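Local coordinates for protein GCN5-related N-acetyltransferase (Kribbella flavida, PDB 4IUS) that probably acts as an acyltransferase of the GNAT superfamily, moving an acyl group, likely acetyl from acetyl-CoA, onto an amine acceptor, at residues Leu114-Val127 with Gly201-Gln213. The protein carries 1 engineered substitution. Residues are numbered along the deposited sequence; the frame is centred on the assembly and turned at random.
Sequences LLVPEFPAGVTAAV and GLGALATAYATQQ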
loop_
_atom_site.group_PDB
_atom_site.type_symbol
_atom_site.label_atom_id
_atom_site.label_comp_id
_atom_site.label_asym_id
_atom_site.label_seq_id
_atom_site.Cartn_x
_atom_site.Cartn_y
_atom_site.Cartn_z
ATOM N N LEU A 114 -7.060 -15.348 9.448
ATOM C CA LEU A 114 -7.963 -14.785 8.450
ATOM C C LEU A 114 -9.326 -15.498 8.510
ATOM O O LEU A 114 -9.403 -16.731 8.623
ATOM C CB LEU A 114 -7.398 -14.970 7.050
ATOM C CG LEU A 114 -8.266 -14.434 5.890
ATOM C CD1 LEU A 114 -8.428 -12.918 5.957
ATOM C CD2 LEU A 114 -7.645 -14.915 4.588
ATOM N N LEU A 115 -10.392 -14.704 8.435
ATOM C CA LEU A 115 -11.782 -15.178 8.397
ATOM C C LEU A 115 -12.397 -14.664 7.106
ATOM O O LEU A 115 -12.361 -13.458 6.841
ATOM C CB LEU A 115 -12.582 -14.682 9.628
ATOM C CG LEU A 115 -11.988 -14.980 11.028
ATOM C CD1 LEU A 115 -12.626 -14.188 12.187
ATOM C CD2 LEU A 115 -12.069 -16.473 11.318
ATOM N N VAL A 116 -12.834 -15.575 6.231
ATOM C CA VAL A 116 -13.586 -15.193 5.052
ATOM C C VAL A 116 -15.064 -15.333 5.411
ATOM O O VAL A 116 -15.510 -16.450 5.693
ATOM C CB VAL A 116 -13.213 -16.023 3.807
ATOM C CG1 VAL A 116 -14.040 -15.561 2.612
ATOM C CG2 VAL A 116 -11.708 -15.931 3.519
ATOM N N PRO A 117 -15.838 -14.234 5.368
ATOM C CA PRO A 117 -17.244 -14.317 5.698
ATOM C C PRO A 117 -18.042 -15.194 4.750
ATOM O O PRO A 117 -17.615 -15.460 3.629
ATOM C CB PRO A 117 -17.732 -12.871 5.574
ATOM C CG PRO A 117 -16.495 -12.029 5.677
ATOM C CD PRO A 117 -15.440 -12.849 5.022
ATOM N N GLU A 118 -19.213 -15.610 5.179
ATOM C CA GLU A 118 -20.137 -16.287 4.282
ATOM C C GLU A 118 -20.568 -15.337 3.178
ATOM O O GLU A 118 -20.808 -14.153 3.418
ATOM C CB GLU A 118 -21.359 -16.750 5.102
ATOM C CG GLU A 118 -22.490 -17.379 4.303
ATOM C CD GLU A 118 -23.629 -17.958 5.128
ATOM O OE1 GLU A 118 -23.616 -17.829 6.373
ATOM O OE2 GLU A 118 -24.534 -18.567 4.497
ATOM N N PHE A 119 -20.697 -15.873 1.968
ATOM C CA PHE A 119 -21.134 -15.085 0.822
ATOM C C PHE A 119 -22.670 -15.099 0.744
ATOM O O PHE A 119 -23.267 -16.186 0.837
ATOM C CB PHE A 119 -20.558 -15.674 -0.468
ATOM C CG PHE A 119 -19.124 -15.278 -0.759
ATOM C CD1 PHE A 119 -18.136 -15.271 0.205
ATOM C CD2 PHE A 119 -18.818 -14.813 -2.004
ATOM C CE1 PHE A 119 -16.854 -14.885 -0.129
ATOM C CE2 PHE A 119 -17.546 -14.400 -2.330
ATOM C CZ PHE A 119 -16.574 -14.446 -1.400
ATOM N N PRO A 120 -23.321 -13.922 0.564
ATOM C CA PRO A 120 -24.760 -13.898 0.385
ATOM C C PRO A 120 -25.200 -14.595 -0.901
ATOM O O PRO A 120 -24.398 -14.866 -1.785
ATOM C CB PRO A 120 -25.097 -12.415 0.329
ATOM C CG PRO A 120 -23.920 -11.704 0.825
ATOM C CD PRO A 120 -22.743 -12.572 0.603
ATOM N N ALA A 121 -26.493 -14.852 -1.009
ATOM C CA ALA A 121 -27.058 -15.461 -2.214
ATOM C C ALA A 121 -26.714 -14.614 -3.450
ATOM O O ALA A 121 -26.783 -13.385 -3.414
ATOM C CB ALA A 121 -28.586 -15.602 -2.082
ATOM N N GLY A 122 -26.323 -15.289 -4.523
ATOM C CA GLY A 122 -25.996 -14.616 -5.786
ATOM C C GLY A 122 -24.574 -14.123 -5.901
ATOM O O GLY A 122 -24.184 -13.667 -6.977
ATOM N N VAL A 123 -23.811 -14.191 -4.808
ATOM C CA VAL A 123 -22.491 -13.576 -4.762
ATOM C C VAL A 123 -21.424 -14.670 -4.910
ATOM O O VAL A 123 -21.463 -15.696 -4.227
ATOM C CB VAL A 123 -22.275 -12.744 -3.475
ATOM C CG1 VAL A 123 -20.921 -12.067 -3.481
ATOM C CG2 VAL A 123 -23.363 -11.706 -3.289
ATOM N N THR A 124 -20.479 -14.449 -5.825
ATOM C CA THR A 124 -19.412 -15.396 -6.084
ATOM C C THR A 124 -18.090 -14.613 -6.149
ATOM O O THR A 124 -18.085 -13.383 -6.196
ATOM C CB THR A 124 -19.679 -16.163 -7.403
ATOM O OG1 THR A 124 -19.689 -15.234 -8.511
ATOM C CG2 THR A 124 -21.005 -16.943 -7.380
ATOM N N ALA A 125 -16.988 -15.319 -6.215
ATOM C CA ALA A 125 -15.673 -14.709 -6.330
ATOM C C ALA A 125 -14.835 -15.432 -7.357
ATOM O O ALA A 125 -14.967 -16.645 -7.511
ATOM C CB ALA A 125 -14.925 -14.747 -5.016
ATOM N N ALA A 126 -13.957 -14.690 -8.013
ATOM C CA ALA A 126 -13.012 -15.264 -8.930
ATOM C C ALA A 126 -11.735 -14.431 -8.935
ATOM O O ALA A 126 -11.777 -13.211 -9.017
ATOM C CB ALA A 126 -13.595 -15.288 -10.349
ATOM N N VAL A 127 -10.580 -15.079 -8.962
ATOM C CA VAL A 127 -9.312 -14.422 -9.162
ATOM C C VAL A 127 -9.286 -13.812 -10.573
ATOM O O VAL A 127 -9.755 -14.415 -11.542
ATOM C CB VAL A 127 -8.157 -15.425 -8.989
ATOM C CG1 VAL A 127 -8.098 -16.386 -10.175
ATOM C CG2 VAL A 127 -6.835 -14.702 -8.792
ATOM N N GLY A 201 -21.456 -5.353 2.405
ATOM C CA GLY A 201 -20.405 -6.301 2.805
ATOM C C GLY A 201 -19.495 -6.784 1.690
ATOM O O GLY A 201 -18.611 -7.548 1.971
ATOM N N LEU A 202 -19.678 -6.310 0.452
ATOM C CA LEU A 202 -18.975 -6.880 -0.686
ATOM C C LEU A 202 -17.507 -6.449 -0.729
ATOM O O LEU A 202 -16.674 -7.236 -1.167
ATOM C CB LEU A 202 -19.683 -6.520 -2.000
ATOM C CG LEU A 202 -21.149 -6.981 -2.060
ATOM C CD1 LEU A 202 -21.877 -6.371 -3.259
ATOM C CD2 LEU A 202 -21.243 -8.500 -2.021
ATOM N N GLY A 203 -17.185 -5.242 -0.250
ATOM C CA GLY A 203 -15.784 -4.820 -0.131
ATOM C C GLY A 203 -15.001 -5.649 0.843
ATOM O O GLY A 203 -13.854 -5.978 0.623
ATOM N N ALA A 204 -15.652 -6.001 1.935
ATOM C CA ALA A 204 -15.054 -6.888 2.928
ATOM C C ALA A 204 -14.831 -8.294 2.343
ATOM O O ALA A 204 -13.779 -8.921 2.564
ATOM C CB ALA A 204 -15.918 -6.940 4.203
ATOM N N LEU A 205 -15.797 -8.797 1.568
ATOM C CA LEU A 205 -15.600 -10.103 0.895
ATOM C C LEU A 205 -14.411 -10.063 -0.028
ATOM O O LEU A 205 -13.599 -10.989 -0.085
ATOM C CB LEU A 205 -16.841 -10.564 0.120
ATOM C CG LEU A 205 -18.087 -10.873 0.929
ATOM C CD1 LEU A 205 -19.137 -11.369 -0.059
ATOM C CD2 LEU A 205 -17.857 -11.872 2.047
ATOM N N ALA A 206 -14.302 -8.974 -0.789
ATOM C CA ALA A 206 -13.209 -8.827 -1.737
ATOM C C ALA A 206 -11.862 -8.833 -1.014
ATOM O O ALA A 206 -10.903 -9.498 -1.397
ATOM C CB ALA A 206 -13.388 -7.572 -2.584
ATOM N N THR A 207 -11.813 -8.045 0.058
ATOM C CA THR A 207 -10.592 -7.948 0.877
ATOM C C THR A 207 -10.210 -9.312 1.419
ATOM O O THR A 207 -9.055 -9.733 1.327
ATOM C CB THR A 207 -10.786 -6.970 2.041
ATOM O OG1 THR A 207 -11.139 -5.678 1.529
ATOM C CG2 THR A 207 -9.526 -6.831 2.867
ATOM N N ALA A 208 -11.179 -10.040 1.960
ATOM C CA ALA A 208 -10.937 -11.346 2.561
ATOM C C ALA A 208 -10.451 -12.345 1.526
ATOM O O ALA A 208 -9.506 -13.086 1.741
ATOM C CB ALA A 208 -12.194 -11.829 3.288
ATOM N N TYR A 209 -11.107 -12.356 0.363
ATOM C CA TYR A 209 -10.770 -13.318 -0.678
ATOM C C TYR A 209 -9.433 -13.011 -1.321
ATOM O O TYR A 209 -8.655 -13.914 -1.578
ATOM C CB TYR A 209 -11.910 -13.384 -1.738
ATOM C CG TYR A 209 -11.742 -14.502 -2.725
ATOM C CD1 TYR A 209 -11.893 -15.832 -2.338
ATOM C CD2 TYR A 209 -11.466 -14.230 -4.061
ATOM C CE1 TYR A 209 -11.706 -16.828 -3.259
ATOM C CE2 TYR A 209 -11.288 -15.250 -4.972
ATOM C CZ TYR A 209 -11.402 -16.558 -4.545
ATOM O OH TYR A 209 -11.243 -17.598 -5.471
ATOM N N ALA A 210 -9.114 -11.727 -1.505
ATOM C CA ALA A 210 -7.797 -11.334 -2.008
ATOM C C ALA A 210 -6.685 -11.753 -1.009
ATOM O O ALA A 210 -5.653 -12.303 -1.397
ATOM C CB ALA A 210 -7.688 -9.844 -2.273
ATOM N N THR A 211 -6.942 -11.514 0.283
ATOM C CA THR A 211 -5.983 -11.903 1.310
ATOM C C THR A 211 -5.773 -13.426 1.258
ATOM O O THR A 211 -4.646 -13.927 1.311
ATOM C CB THR A 211 -6.429 -11.466 2.713
ATOM O OG1 THR A 211 -6.687 -10.073 2.710
ATOM C CG2 THR A 211 -5.329 -11.744 3.731
ATOM N N GLN A 212 -6.887 -14.156 1.186
ATOM C CA GLN A 212 -6.815 -15.599 1.157
ATOM C C GLN A 212 -6.026 -16.091 -0.029
ATOM O O GLN A 212 -5.216 -17.006 0.104
ATOM C CB GLN A 212 -8.220 -16.176 1.098
ATOM C CG GLN A 212 -8.263 -17.692 1.165
ATOM C CD GLN A 212 -9.662 -18.204 1.054
ATOM O OE1 GLN A 212 -10.320 -17.967 0.062
ATOM N NE2 GLN A 212 -10.147 -18.812 2.109
ATOM N N GLN A 213 -6.204 -15.498 -1.206
ATOM C CA GLN A 213 -5.428 -15.909 -2.347
ATOM C C GLN A 213 -3.940 -15.560 -2.245
ATOM O O GLN A 213 -3.067 -16.357 -2.639
ATOM C CB GLN A 213 -6.061 -15.337 -3.631
ATOM C CG GLN A 213 -7.491 -15.808 -3.881
ATOM C CD GLN A 213 -7.601 -17.305 -3.749
ATOM O OE1 GLN A 213 -6.936 -18.043 -4.465
ATOM N NE2 GLN A 213 -8.396 -17.770 -2.770
#
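Strand 123-127 and helix 202-213 cross obliquely, their short axes 9.7 Å apart at closest approach (crossing angle -39°), while the extended chain 114-120 passes along the helix before a type II turn, P120 to V123, leads into the strand. This is the GNAT fold: the helix lies on the mixed sheet, following the strand-loop turn that in this family usually grips the CoA pyrophosphate; here the backbone N atoms of G201, G203 and A204 hydrogen-bond a malonate ion, probably from the crystallisation liquor. L205 carries most of the contact. Its CD1 sits over the centre of the F119 ring, 3.9 Å from the centroid and 6° off the normal, in a CH-pi contact, and also touches P120 and V123. CD2, the other branch, lies 3.7 Å from CB of P117. With CG anti to the carbonyl carbon (chi1 -81°), F119 swings its ring against L205; a serine here would probably leave L205 CD1 without the aromatic face it rests on and open a gap between loop and helix. Further along, P117 CD packs 3.8 Å from A208 CB, and the L114 methyls meet T211 and Q212. T211 OG1 donates a hydrogen bond to T207 O and is also partnered by Y241 OH. Q213 CG covers one face of the Y209 ring; on the opposite face A125 CB makes a CH-pi contact, offset toward the rim, 3.7 Å from the centroid.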